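Local coordinates for putative exported protein (Bordetella pertussis, PDB 2DVZ) that binds glutamate in the periplasm and probably serves as the solute receptor of a tripartite tricarboxylate-type transporter, at residues A[112-117]-A[240-245]; A[196-201]-A[279-284]; A[65-70]-A[98-103]; A[23-28]-A[79-84]; A[142-147]-A[190-195]. All blocks are in the same frame, centred on the assembly; numbering follows the deposited sequence.

Contact 1: residues A[112-117]-A[240-245]; sequences FANTAN and PVWYGL. With GLU (glutamic acid), chain G.
Four sound backbone hydrogen bonds tie Ala113 and Thr115 to Tyr243 and Val241. The two strands run antiparallel, with their axes at 168°. Thr115 N gives to Val241 O at 2.9 Å, and Val241 N returns a bond to Thr115 O at 2.8 Å. Ala113 and Tyr243 form the other reciprocal pair. Phe112 N also reaches Tyr243 O, but at a poor angle, and that bond is weak. Phe112 and Ala113 thus both face Tyr243, a classic beta bulge.

One water donates to Asn114 OD1 at 2.8 Å and to Val241 O at 2.7 Å, so Val241 O takes two bonds.

Thr115 OG1, hydrogen-bonded to Ser281, also lies at the edge of the Tyr243 ring, 3.3 Å from CD2. Asn117 crosses Val241 at about a right angle, with Asn117 OD1 3.4 Å from Val241 CG1. Phe112 CZ meets Leu245 CB at 3.8 Å.

Tyr243 has CG beside its backbone N (chi1 -62°), which leads the ring along the face shared with Thr115 toward the ligand. There Tyr243 OH makes a weak, short hydrogen bond to O of the bound glutamate, 2.6 Å away. Thr115 and Ile36 of helix 32-48 both touch the ring. The chemistry implies a phenol held by a buried sheet and presented to the alpha-carboxylate of the ligand.

Contact 2: residues A[196-201]-A[279-284]; sequences NLPSSM and QGSAPS. With GLU (glutamic acid), chain G.
The start of helix 197-205 meets the chain where helix 270-279 ends and strand 281-283 begins, with Pro198 CA 4.5 Å from Gln279 CA. Gly280 follows with positive phi (106°), and two bonds back into the last turn make a Schellman motif.

Gln279 carries most of the contact. Its CG sits between the backbone N and the carbonyl carbon (chi1 73°), and the chain runs extended beyond it. This lays the amide against the proline ring, with Gln279 NE2 3.3 Å from Pro198 CG. NE2 donates to Ser281 OG at a very short 2.5 Å, in the amide plane. That bond would hold the amide in this rotation. Ser281 OG also bonds to Thr115.

Three residues gather round the carbonyl of Gln279. Pro198 CA offers a CH contact to Gln279 O at 3.4 Å. Leu197 CG lies 3.6 Å and CE of Met201, a selenomethionine, 3.7 Å from Gln279 O. Leu197 CD2 lies against Gly280 CA at 3.9 Å, on the side where a CB would point.

Asn196, just before the helix, belongs to the glutamate site. The geometry is that of a Schellman-terminated helix passing into an edge strand beside the ligand pocket of a periplasmic binding protein.

Contact 3: residues A[65-70]-A[98-103]; sequences GASEAA and LPYDPI
Ser67 OG bonds to Ala63 O one turn back in its own helix, and it also touches both Tyr100 and Pro99 across the contact. The site joins helix 63-71 to the loop that leads into strand 106-121. Within that loop, Asp101 OD1 accepts from Ile103 N at 3.1 Å, forming an Asx turn.

Tyr100 is the main side chain here. Its CG stands between the backbone N and the carbonyl carbon (chi1 68°), and this brings the ring against the helix. Ala66 CB sits over one face of it, 3.9 Å from the centroid and 27° off the normal. This is a CH-pi contact. Leu98 CD2 of the same loop lies over the opposite face, near the rim.

Nearer the backbone, Ala70 CB lies 4.0 Å from Tyr100 CB. Ala66 and Ala70, one turn apart, are small and let the tyrosine come close to the helix. Pro99 takes the outer position, with its CG 3.6 Å from Ser67 OG.

The phenol of Tyr100 bonds to the backbone O of Thr86, in helix 84-93. The residue therefore spans two helices, using its face for one and its hydroxyl for the other. Tyr100 also packs on Phe106, the first residue of the next strand. At the ring edge, near the ring plane, Ser67 OG lies 3.3 Å from Tyr100 CD2.

Contact 4: residues A[23-28]-A[79-84]; sequences VIVPFA and LSIATV. With GLU (glutamic acid), chain G.
Phe27 has CG beside its backbone N (chi1 -75°), and Thr83 has OG1 between its N and its carbonyl carbon (chi1 65°). These torsions set Thr83 OG1 at the edge of the Phe27 ring, in its plane and 3.8 Å from CE2. The hydroxyl itself bonds to Thr86, and Thr83 is the N-cap residue of helix 84-93.

One face of the Phe27 ring covers the bound glutamate. CG of the ligand lies over the ring centre, 3.7 Å above the plane, and ligand CA is 3.5 Å from Phe27 CZ. Thr83 CB meets ligand OXT at 3.6 Å. Both residues thus shape the pocket by packing.

Behind the pocket, the two strands run parallel, at 36° to each other. Ile24 N gives to Leu79 O at 2.8 Å. Ile81 N gives to Ile24 O at 3.0 Å.

Ile81 joins the apolar side chains. Its CD1 reaches Val23 CG1 at 3.6 Å, and its CG1 lies beside Val25 CG2. Pro26 CD rests near Ile81 O, as the chains lead toward the site.

The pair lies inside the sheet. Strand 52-56 continues it beyond 21-25, and strand 241-248 lies beyond 78-82. Helix 32-48 touches Val25 and Ile81, while helix 63-71 touches Ile24 and Ser80.

Contact 5: residues A[142-147]-A[190-195]; sequences GKYSYG and IELIFD
Glu191 turns its side chain back over Ser145 and Tyr144. From CB outward, CB lies in plane at the edge of the Tyr144 ring. CG touches the same edge, 3.4 Å from Tyr144 CD1. A bend at chi2 (70°) then carries the carboxylate to the backbone. OE1 accepts two bonds, from Ser145 N at 2.9 Å, nearly along the C-O axis, and from Ser145 OG at 3.1 Å, on the syn side but 29° out of the carboxylate plane. OE2 takes a weak bond from a water that also donates to Lys143 O. The carboxylate thus takes up the N-H of Ser145, while Ser145 O accepts from Leu192 N.

Farther on, Gly147 N gives to Leu192 O, and Phe194 N gives to Gly147 O at 3.1 Å.

On one face, Tyr146 and Leu192 pack CB to CB at 3.7 Å. The edge of Phe194 points at the face of Tyr146 in a T-shaped pair, with centroids 4.9 Å apart and planes at 75°. The Tyr146 hydroxyl bonds to Glu160 of helix 154-166. On the other face Ile190 CD1 lies 3.6 Å from Gly147 CA, on the side where a CB would point.

Strand 145-148 lies between 171-174 and 192-196. Helix 154-166 packs on Tyr146 and Phe194, and helix 178-187 on Ile190 and Ile193. Such a parallel alpha/beta sheet is typical of a periplasmic binding protein lobe.

Contacts 1, 2, 4 and 5 all reach one mixed sheet, and contact 3 packs beside it. Contact 1 is central. Its strand 106-121 neighbours 281-283 of contact 2 and 192-196 of contact 5, while its strand 241-248 neighbours 78-82 of contact 4. Contacts 3 and 4 touch, with centres about 11 Å apart, and their segments alternate along the chain. Both close before contact 1 opens. Contact 5 falls within the chain between the segments of contact 1, which alternate with those of contact 2. Contacts 4 and 5 lie on opposite sides of the chain's centre, their centres about 25 Å apart. Glutamate touches contacts 1, 2 and 4, consistent with a pocket between two lobes.

Contact 1: residues A[112-117]-A[240-245]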
# COMPACT_ATOMS: atom_id res chain seq x y z
N PHE A 112 4.15 -6.33 -8.68
CA PHE A 112 3.39 -7.53 -8.34
C PHE A 112 1.90 -7.36 -8.59
O PHE A 112 1.25 -8.16 -9.29
CB PHE A 112 3.51 -7.86 -6.86
CG PHE A 112 4.86 -8.39 -6.44
CD1 PHE A 112 5.82 -8.82 -7.38
CD2 PHE A 112 5.17 -8.50 -5.07
CE1 PHE A 112 7.07 -9.35 -6.98
CE2 PHE A 112 6.42 -9.06 -4.64
CZ PHE A 112 7.37 -9.46 -5.59
N ALA A 113 1.32 -6.32 -8.01
CA ALA A 113 -0.15 -6.19 -8.07
C ALA A 113 -0.59 -4.77 -7.92
O ALA A 113 -0.00 -3.95 -7.18
CB ALA A 113 -0.81 -7.05 -7.01
N ASN A 114 -1.66 -4.48 -8.63
CA ASN A 114 -2.42 -3.30 -8.37
C ASN A 114 -3.44 -3.57 -7.27
O ASN A 114 -4.04 -4.63 -7.24
CB ASN A 114 -3.04 -2.83 -9.66
CG ASN A 114 -2.01 -2.29 -10.62
OD1 ASN A 114 -1.40 -1.24 -10.38
ND2 ASN A 114 -1.82 -2.99 -11.72
N THR A 115 -3.63 -2.62 -6.36
CA THR A 115 -4.36 -2.84 -5.11
C THR A 115 -5.33 -1.72 -4.76
O THR A 115 -5.00 -0.52 -4.89
CB THR A 115 -3.37 -3.08 -3.97
OG1 THR A 115 -2.53 -4.17 -4.31
CG2 THR A 115 -4.06 -3.43 -2.71
N ALA A 116 -6.53 -2.13 -4.32
CA ALA A 116 -7.58 -1.18 -3.93
C ALA A 116 -7.29 -0.63 -2.57
O ALA A 116 -6.77 -1.33 -1.69
CB ALA A 116 -8.97 -1.87 -3.92
N ASN A 117 -7.61 0.65 -2.39
CA ASN A 117 -7.72 1.24 -1.07
C ASN A 117 -9.18 1.25 -0.60
O ASN A 117 -10.11 1.01 -1.40
CB ASN A 117 -7.09 2.63 -1.03
CG ASN A 117 -5.57 2.61 -1.05
OD1 ASN A 117 -4.93 3.67 -1.15
ND2 ASN A 117 -4.98 1.44 -0.94
N PRO A 240 -6.18 3.77 -6.79
CA PRO A 240 -5.56 2.63 -6.12
C PRO A 240 -4.05 2.79 -5.92
O PRO A 240 -3.44 3.79 -6.35
CB PRO A 240 -5.85 1.47 -7.06
CG PRO A 240 -6.16 2.10 -8.40
CD PRO A 240 -6.55 3.51 -8.19
N VAL A 241 -3.47 1.79 -5.27
CA VAL A 241 -2.03 1.70 -5.07
C VAL A 241 -1.49 0.42 -5.77
O VAL A 241 -2.17 -0.16 -6.65
CB VAL A 241 -1.67 1.76 -3.55
CG1 VAL A 241 -2.13 3.07 -2.96
CG2 VAL A 241 -2.21 0.55 -2.74
N TRP A 242 -0.28 0.01 -5.40
CA TRP A 242 0.37 -1.17 -5.96
C TRP A 242 1.52 -1.59 -5.06
O TRP A 242 1.95 -0.82 -4.18
CB TRP A 242 0.85 -1.00 -7.44
CG TRP A 242 1.52 0.35 -7.83
CD1 TRP A 242 1.09 1.19 -8.81
CD2 TRP A 242 2.71 0.97 -7.28
NE1 TRP A 242 1.91 2.27 -8.91
CE2 TRP A 242 2.93 2.16 -8.00
CE3 TRP A 242 3.61 0.61 -6.25
CZ2 TRP A 242 4.00 3.06 -7.70
CZ3 TRP A 242 4.69 1.52 -5.94
CH2 TRP A 242 4.87 2.72 -6.68
N TYR A 243 1.96 -2.83 -5.27
CA TYR A 243 3.09 -3.43 -4.57
C TYR A 243 4.03 -4.07 -5.57
O TYR A 243 3.60 -4.79 -6.45
CB TYR A 243 2.59 -4.47 -3.53
CG TYR A 243 1.73 -3.76 -2.51
CD1 TYR A 243 2.33 -3.16 -1.38
CD2 TYR A 243 0.35 -3.60 -2.72
CE1 TYR A 243 1.55 -2.44 -0.46
CE2 TYR A 243 -0.44 -2.91 -1.79
CZ TYR A 243 0.16 -2.32 -0.68
OH TYR A 243 -0.61 -1.61 0.22
N GLY A 244 5.33 -3.83 -5.43
CA GLY A 244 6.29 -4.39 -6.36
C GLY A 244 7.64 -4.69 -5.76
O GLY A 244 7.86 -4.52 -4.55
N LEU A 245 8.57 -5.11 -6.61
CA LEU A 245 9.85 -5.59 -6.16
C LEU A 245 10.94 -4.64 -6.64
O LEU A 245 10.95 -4.21 -7.77
CB LEU A 245 10.07 -7.04 -6.64
CG LEU A 245 11.25 -7.80 -6.02
CD1 LEU A 245 11.19 -8.01 -4.46
CD2 LEU A 245 11.38 -9.11 -6.70
N GLU G . 0.45 2.23 3.57
CA GLU G . 1.31 1.24 2.89
C GLU G . 1.28 1.40 1.38
O GLU G . 0.85 0.54 0.60
CB GLU G . 0.98 -0.17 3.36
CG GLU G . 0.81 -0.25 4.89
CD GLU G . 1.19 -1.58 5.48
OE1 GLU G . 1.62 -2.45 4.69
OE2 GLU G . 1.09 -1.76 6.75
OXT GLU G . 1.77 2.43 0.89
O HOH W 1 -2.80 0.81 -9.05

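Contact 2: residues A[196-201]-A[279-284]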
# COMPACT_ATOMS: atom_id res chain seq x y z
N ASN A 196 -5.27 0.01 2.72
CA ASN A 196 -5.15 -0.74 1.49
C ASN A 196 -6.00 -1.94 1.78
O ASN A 196 -5.96 -2.49 2.88
CB ASN A 196 -3.69 -1.15 1.20
CG ASN A 196 -2.64 -0.05 1.61
OD1 ASN A 196 -1.86 -0.27 2.54
ND2 ASN A 196 -2.64 1.09 0.94
N LEU A 197 -6.77 -2.36 0.79
CA LEU A 197 -7.84 -3.34 1.01
C LEU A 197 -7.41 -4.71 1.60
O LEU A 197 -8.05 -5.17 2.54
CB LEU A 197 -8.74 -3.44 -0.25
CG LEU A 197 -10.04 -4.29 -0.23
CD1 LEU A 197 -10.92 -4.10 1.08
CD2 LEU A 197 -10.82 -4.05 -1.51
N PRO A 198 -6.33 -5.35 1.09
CA PRO A 198 -5.97 -6.68 1.62
C PRO A 198 -5.92 -6.90 3.15
O PRO A 198 -6.30 -7.99 3.59
CB PRO A 198 -4.62 -6.98 0.95
CG PRO A 198 -4.72 -6.22 -0.33
CD PRO A 198 -5.42 -4.96 -0.01
N SER A 199 -5.42 -5.93 3.93
CA SER A 199 -5.32 -6.10 5.40
C SER A 199 -6.66 -5.92 6.12
O SER A 199 -6.88 -6.50 7.20
CB SER A 199 -4.26 -5.18 6.04
OG SER A 199 -4.21 -3.93 5.39
N SER A 200 -7.54 -5.11 5.54
CA SER A 200 -8.85 -4.91 6.11
C SER A 200 -9.81 -5.98 5.60
O SER A 200 -10.80 -6.25 6.24
CB SER A 200 -9.35 -3.51 5.74
OG SER A 200 -8.68 -2.50 6.51
N MSE A 201 -9.52 -6.58 4.45
CA MSE A 201 -10.42 -7.57 3.83
C MSE A 201 -10.97 -8.68 4.74
O MSE A 201 -12.18 -8.88 4.71
CB MSE A 201 -9.88 -8.16 2.51
CG MSE A 201 -10.90 -9.08 1.80
SE MSE A 201 -12.53 -8.06 1.16
CE MSE A 201 -11.90 -7.51 -0.61
N GLN A 279 -8.42 -10.69 -2.01
CA GLN A 279 -7.98 -9.65 -1.08
C GLN A 279 -8.26 -8.25 -1.60
O GLN A 279 -8.19 -7.30 -0.82
CB GLN A 279 -6.47 -9.75 -0.79
CG GLN A 279 -5.63 -9.32 -1.94
CD GLN A 279 -4.14 -9.46 -1.72
OE1 GLN A 279 -3.64 -10.40 -1.06
NE2 GLN A 279 -3.40 -8.54 -2.34
N GLY A 280 -8.53 -8.11 -2.89
CA GLY A 280 -8.81 -6.80 -3.46
C GLY A 280 -7.67 -6.25 -4.29
O GLY A 280 -7.50 -5.04 -4.33
N SER A 281 -6.87 -7.14 -4.91
CA SER A 281 -5.79 -6.82 -5.82
C SER A 281 -5.95 -7.50 -7.19
O SER A 281 -6.83 -8.33 -7.41
CB SER A 281 -4.42 -7.25 -5.25
OG SER A 281 -4.19 -6.78 -3.96
N ALA A 282 -5.07 -7.15 -8.10
CA ALA A 282 -5.03 -7.73 -9.40
C ALA A 282 -3.57 -7.83 -9.82
O ALA A 282 -2.83 -6.85 -9.70
CB ALA A 282 -5.80 -6.85 -10.39
N PRO A 283 -3.17 -9.01 -10.35
CA PRO A 283 -1.74 -9.19 -10.74
C PRO A 283 -1.29 -8.20 -11.82
O PRO A 283 -2.07 -7.85 -12.69
CB PRO A 283 -1.67 -10.63 -11.27
CG PRO A 283 -3.17 -11.10 -11.47
CD PRO A 283 -4.02 -10.21 -10.60
N SER A 284 -0.04 -7.76 -11.74
CA SER A 284 0.58 -6.98 -12.82
C SER A 284 1.70 -7.82 -13.52
O SER A 284 1.48 -8.40 -14.57
CB SER A 284 1.09 -5.65 -12.25
OG SER A 284 1.58 -4.80 -13.26
N GLU G . 0.45 2.23 3.57
CA GLU G . 1.31 1.24 2.89
C GLU G . 1.28 1.40 1.38
O GLU G . 0.85 0.54 0.60
CB GLU G . 0.98 -0.17 3.36
CG GLU G . 0.81 -0.25 4.89
CD GLU G . 1.19 -1.58 5.48
OE1 GLU G . 1.62 -2.45 4.69
OE2 GLU G . 1.09 -1.76 6.75
OXT GLU G . 1.77 2.43 0.89

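Contact 3: residues A[65-70]-A[98-103]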
# COMPACT_ATOMS: atom_id res chain seq x y z
N GLY A 65 12.64 1.40 6.65
CA GLY A 65 12.93 0.20 5.89
C GLY A 65 13.40 0.51 4.49
O GLY A 65 14.29 -0.17 3.96
N ALA A 66 12.82 1.54 3.86
CA ALA A 66 13.25 1.90 2.51
C ALA A 66 14.68 2.45 2.48
O ALA A 66 15.37 2.30 1.47
CB ALA A 66 12.29 2.87 1.81
N SER A 67 15.11 3.10 3.56
CA SER A 67 16.42 3.77 3.61
C SER A 67 17.45 2.70 3.75
O SER A 67 18.50 2.74 3.09
CB SER A 67 16.50 4.78 4.77
OG SER A 67 15.57 5.86 4.58
N GLU A 68 17.13 1.71 4.57
CA GLU A 68 17.93 0.49 4.74
C GLU A 68 18.10 -0.34 3.46
O GLU A 68 19.21 -0.79 3.14
CB GLU A 68 17.33 -0.40 5.81
CG GLU A 68 18.17 -1.61 6.04
CD GLU A 68 17.83 -2.36 7.30
OE1 GLU A 68 17.77 -1.72 8.41
OE2 GLU A 68 17.65 -3.60 7.17
N ALA A 69 16.99 -0.56 2.76
CA ALA A 69 17.03 -1.26 1.49
C ALA A 69 17.91 -0.51 0.48
O ALA A 69 18.59 -1.13 -0.35
CB ALA A 69 15.62 -1.44 0.97
N ALA A 70 17.88 0.83 0.54
CA ALA A 70 18.63 1.66 -0.40
C ALA A 70 20.17 1.58 -0.19
O ALA A 70 20.94 1.77 -1.15
CB ALA A 70 18.16 3.10 -0.32
N LEU A 98 14.59 13.25 3.69
CA LEU A 98 14.43 11.81 3.46
C LEU A 98 15.80 11.25 2.99
O LEU A 98 16.41 11.83 2.08
CB LEU A 98 13.32 11.53 2.44
CG LEU A 98 12.79 10.09 2.36
CD1 LEU A 98 11.86 9.79 3.52
CD2 LEU A 98 12.08 9.88 1.05
N PRO A 99 16.31 10.18 3.63
CA PRO A 99 17.61 9.56 3.32
C PRO A 99 17.71 8.68 2.05
O PRO A 99 18.70 7.94 1.90
CB PRO A 99 17.89 8.69 4.54
CG PRO A 99 16.83 9.05 5.54
CD PRO A 99 15.67 9.50 4.76
N TYR A 100 16.73 8.75 1.15
CA TYR A 100 16.82 8.01 -0.11
C TYR A 100 16.06 8.79 -1.17
O TYR A 100 15.21 9.58 -0.85
CB TYR A 100 16.28 6.57 0.05
CG TYR A 100 14.78 6.48 0.30
CD1 TYR A 100 13.89 6.42 -0.76
CD2 TYR A 100 14.27 6.47 1.60
CE1 TYR A 100 12.50 6.34 -0.55
CE2 TYR A 100 12.90 6.39 1.83
CZ TYR A 100 12.02 6.33 0.75
OH TYR A 100 10.68 6.27 0.96
N ASP A 101 16.43 8.60 -2.43
CA ASP A 101 15.70 9.10 -3.58
C ASP A 101 15.03 7.83 -4.15
O ASP A 101 15.73 6.90 -4.54
CB ASP A 101 16.68 9.75 -4.57
CG ASP A 101 15.99 10.38 -5.80
OD1 ASP A 101 15.00 9.84 -6.39
OD2 ASP A 101 16.52 11.43 -6.22
N PRO A 102 13.68 7.76 -4.13
CA PRO A 102 12.97 6.55 -4.58
C PRO A 102 13.36 6.13 -6.01
O PRO A 102 13.38 4.94 -6.33
CB PRO A 102 11.47 6.96 -4.52
CG PRO A 102 11.49 8.49 -4.53
CD PRO A 102 12.72 8.82 -3.72
N ILE A 103 13.65 7.10 -6.85
CA ILE A 103 13.87 6.81 -8.27
C ILE A 103 15.35 6.50 -8.58
O ILE A 103 15.64 5.51 -9.24
CB ILE A 103 13.24 7.90 -9.19
CG1 ILE A 103 11.70 7.90 -8.99
CG2 ILE A 103 13.65 7.72 -10.70
CD1 ILE A 103 10.96 9.11 -9.55

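Contact 4: residues A[23-28]-A[79-84]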
# COMPACT_ATOMS: atom_id res chain seq x y z
N VAL A 23 14.19 -10.08 1.71
CA VAL A 23 13.19 -9.18 1.17
C VAL A 23 12.70 -8.31 2.30
O VAL A 23 12.11 -8.78 3.26
CB VAL A 23 12.01 -9.93 0.49
CG1 VAL A 23 10.98 -8.87 -0.12
CG2 VAL A 23 12.55 -10.88 -0.61
N ILE A 24 12.98 -7.03 2.18
CA ILE A 24 12.60 -6.07 3.19
C ILE A 24 11.22 -5.50 2.90
O ILE A 24 10.96 -4.89 1.84
CB ILE A 24 13.66 -4.93 3.32
CG1 ILE A 24 15.04 -5.48 3.76
CG2 ILE A 24 13.21 -3.85 4.31
CD1 ILE A 24 16.22 -4.37 3.63
N VAL A 25 10.34 -5.68 3.88
CA VAL A 25 9.02 -5.08 3.89
C VAL A 25 9.05 -3.85 4.83
O VAL A 25 9.21 -3.99 6.05
CB VAL A 25 7.94 -6.15 4.27
CG1 VAL A 25 6.57 -5.53 4.60
CG2 VAL A 25 7.82 -7.14 3.15
N PRO A 26 8.92 -2.64 4.26
CA PRO A 26 9.05 -1.41 5.04
C PRO A 26 7.84 -1.10 5.93
O PRO A 26 7.62 0.04 6.30
CB PRO A 26 9.28 -0.36 3.95
CG PRO A 26 8.40 -0.89 2.81
CD PRO A 26 8.68 -2.36 2.83
N PHE A 27 7.09 -2.12 6.34
CA PHE A 27 5.94 -1.95 7.22
C PHE A 27 5.84 -3.12 8.18
O PHE A 27 6.38 -4.18 7.93
CB PHE A 27 4.65 -1.82 6.40
CG PHE A 27 4.51 -0.50 5.74
CD1 PHE A 27 4.13 0.63 6.49
CD2 PHE A 27 4.81 -0.35 4.39
CE1 PHE A 27 4.03 1.87 5.91
CE2 PHE A 27 4.71 0.92 3.79
CZ PHE A 27 4.32 2.03 4.56
N ALA A 28 5.10 -2.91 9.26
CA ALA A 28 4.84 -3.93 10.28
C ALA A 28 4.14 -5.16 9.68
O ALA A 28 3.52 -5.06 8.62
CB ALA A 28 3.98 -3.31 11.40
N LEU A 79 16.61 -7.34 -1.25
CA LEU A 79 15.59 -6.70 -2.07
C LEU A 79 14.57 -6.06 -1.15
O LEU A 79 14.64 -6.21 0.07
CB LEU A 79 14.92 -7.74 -2.98
CG LEU A 79 15.86 -8.58 -3.85
CD1 LEU A 79 15.05 -9.62 -4.52
CD2 LEU A 79 16.57 -7.78 -4.89
N SER A 80 13.62 -5.33 -1.72
CA SER A 80 12.61 -4.66 -0.93
C SER A 80 11.30 -4.54 -1.70
O SER A 80 11.27 -4.77 -2.93
CB SER A 80 13.11 -3.28 -0.41
OG SER A 80 13.28 -2.35 -1.48
N ILE A 81 10.22 -4.23 -0.97
CA ILE A 81 8.89 -4.08 -1.53
C ILE A 81 8.57 -2.62 -1.75
O ILE A 81 8.53 -1.85 -0.78
CB ILE A 81 7.79 -4.75 -0.65
CG1 ILE A 81 8.13 -6.21 -0.37
CG2 ILE A 81 6.41 -4.71 -1.37
CD1 ILE A 81 8.28 -7.07 -1.65
N ALA A 82 8.36 -2.23 -3.02
CA ALA A 82 7.95 -0.87 -3.36
C ALA A 82 6.51 -0.70 -2.96
O ALA A 82 5.70 -1.63 -3.14
CB ALA A 82 8.12 -0.57 -4.85
N THR A 83 6.20 0.47 -2.42
CA THR A 83 4.85 0.82 -2.00
C THR A 83 4.70 2.26 -2.39
O THR A 83 5.71 2.95 -2.61
CB THR A 83 4.68 0.74 -0.47
OG1 THR A 83 5.51 1.72 0.14
CG2 THR A 83 5.03 -0.66 0.07
N VAL A 84 3.46 2.74 -2.48
CA VAL A 84 3.24 4.14 -2.82
C VAL A 84 3.73 5.07 -1.69
O VAL A 84 4.12 6.20 -1.95
CB VAL A 84 1.75 4.43 -3.28
CG1 VAL A 84 1.59 5.91 -3.60
CG2 VAL A 84 1.40 3.63 -4.53
N GLU G . 0.45 2.23 3.57
CA GLU G . 1.31 1.24 2.89
C GLU G . 1.28 1.40 1.38
O GLU G . 0.85 0.54 0.60
CB GLU G . 0.98 -0.17 3.36
CG GLU G . 0.81 -0.25 4.89
CD GLU G . 1.19 -1.58 5.48
OE1 GLU G . 1.62 -2.45 4.69
OE2 GLU G . 1.09 -1.76 6.75
OXT GLU G . 1.77 2.43 0.89

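Contact 5: residues A[142-147]-A[190-195]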
# COMPACT_ATOMS: atom_id res chain seq x y z
N GLY A 142 -14.20 17.10 13.95
CA GLY A 142 -13.14 17.00 14.94
C GLY A 142 -13.33 15.90 15.96
O GLY A 142 -12.43 15.68 16.79
N LYS A 143 -14.46 15.20 15.92
CA LYS A 143 -14.81 14.23 16.97
C LYS A 143 -14.45 12.78 16.67
O LYS A 143 -14.26 11.96 17.59
CB LYS A 143 -16.30 14.32 17.26
CG LYS A 143 -16.63 15.60 18.04
CD LYS A 143 -18.10 15.84 18.16
CE LYS A 143 -18.56 15.44 19.51
NZ LYS A 143 -19.94 16.00 19.65
N TYR A 144 -14.36 12.44 15.39
CA TYR A 144 -13.98 11.08 15.01
C TYR A 144 -12.50 11.09 14.68
O TYR A 144 -11.95 12.12 14.24
CB TYR A 144 -14.80 10.60 13.79
CG TYR A 144 -16.22 10.19 14.14
CD1 TYR A 144 -16.48 8.92 14.65
CD2 TYR A 144 -17.30 11.06 13.98
CE1 TYR A 144 -17.76 8.51 14.98
CE2 TYR A 144 -18.59 10.67 14.33
CZ TYR A 144 -18.81 9.38 14.82
OH TYR A 144 -20.07 8.91 15.14
N SER A 145 -11.88 9.94 14.86
CA SER A 145 -10.50 9.77 14.45
C SER A 145 -10.33 8.57 13.51
O SER A 145 -11.16 7.64 13.45
CB SER A 145 -9.64 9.58 15.69
OG SER A 145 -10.00 8.34 16.26
N TYR A 146 -9.23 8.61 12.77
CA TYR A 146 -8.94 7.60 11.78
C TYR A 146 -7.50 7.20 11.94
O TYR A 146 -6.65 8.01 12.32
CB TYR A 146 -9.21 8.13 10.37
CG TYR A 146 -8.19 9.08 9.74
CD1 TYR A 146 -7.11 8.59 8.96
CD2 TYR A 146 -8.33 10.47 9.87
CE1 TYR A 146 -6.19 9.48 8.35
CE2 TYR A 146 -7.42 11.36 9.26
CZ TYR A 146 -6.36 10.85 8.49
OH TYR A 146 -5.49 11.76 7.88
N GLY A 147 -7.24 5.94 11.62
CA GLY A 147 -5.93 5.37 11.63
C GLY A 147 -5.36 5.29 10.24
O GLY A 147 -6.10 5.20 9.24
N ILE A 190 -10.16 3.54 17.37
CA ILE A 190 -10.34 4.56 16.30
C ILE A 190 -11.66 4.12 15.64
O ILE A 190 -11.95 2.94 15.60
CB ILE A 190 -9.14 4.60 15.27
CG1 ILE A 190 -8.85 3.19 14.76
CG2 ILE A 190 -7.90 5.23 15.91
CD1 ILE A 190 -7.72 3.03 13.76
N GLU A 191 -12.46 5.08 15.18
CA GLU A 191 -13.77 4.77 14.59
C GLU A 191 -13.61 4.43 13.07
O GLU A 191 -14.33 3.60 12.52
CB GLU A 191 -14.77 5.94 14.83
CG GLU A 191 -15.03 6.37 16.37
CD GLU A 191 -13.83 7.08 17.17
OE1 GLU A 191 -12.99 7.83 16.59
OE2 GLU A 191 -13.80 6.90 18.44
N LEU A 192 -12.64 5.10 12.44
CA LEU A 192 -12.39 5.01 11.00
C LEU A 192 -10.99 4.45 10.75
O LEU A 192 -10.09 4.56 11.60
CB LEU A 192 -12.48 6.41 10.34
CG LEU A 192 -13.81 7.13 10.03
CD1 LEU A 192 -14.81 7.30 11.23
CD2 LEU A 192 -13.53 8.48 9.37
N ILE A 193 -10.82 3.85 9.58
CA ILE A 193 -9.51 3.46 9.11
C ILE A 193 -9.45 3.74 7.63
O ILE A 193 -10.40 3.47 6.90
CB ILE A 193 -9.15 1.99 9.42
CG1 ILE A 193 -7.65 1.71 9.17
CG2 ILE A 193 -10.11 0.98 8.72
CD1 ILE A 193 -7.20 0.33 9.41
N PHE A 194 -8.33 4.32 7.20
CA PHE A 194 -8.01 4.37 5.78
C PHE A 194 -6.98 3.29 5.55
O PHE A 194 -5.92 3.31 6.18
CB PHE A 194 -7.48 5.75 5.41
CG PHE A 194 -8.54 6.81 5.37
CD1 PHE A 194 -9.16 7.15 4.16
CD2 PHE A 194 -8.95 7.45 6.54
CE1 PHE A 194 -10.16 8.11 4.13
CE2 PHE A 194 -9.99 8.44 6.51
CZ PHE A 194 -10.58 8.76 5.32
N ASP A 195 -7.30 2.32 4.69
CA ASP A 195 -6.41 1.21 4.46
C ASP A 195 -6.29 0.83 2.98
O ASP A 195 -7.06 1.30 2.11
CB ASP A 195 -6.86 -0.02 5.26
CG ASP A 195 -5.73 -1.00 5.50
OD1 ASP A 195 -4.56 -0.67 5.19
OD2 ASP A 195 -6.01 -2.11 6.01
O HOH W 2 -13.85 9.95 19.08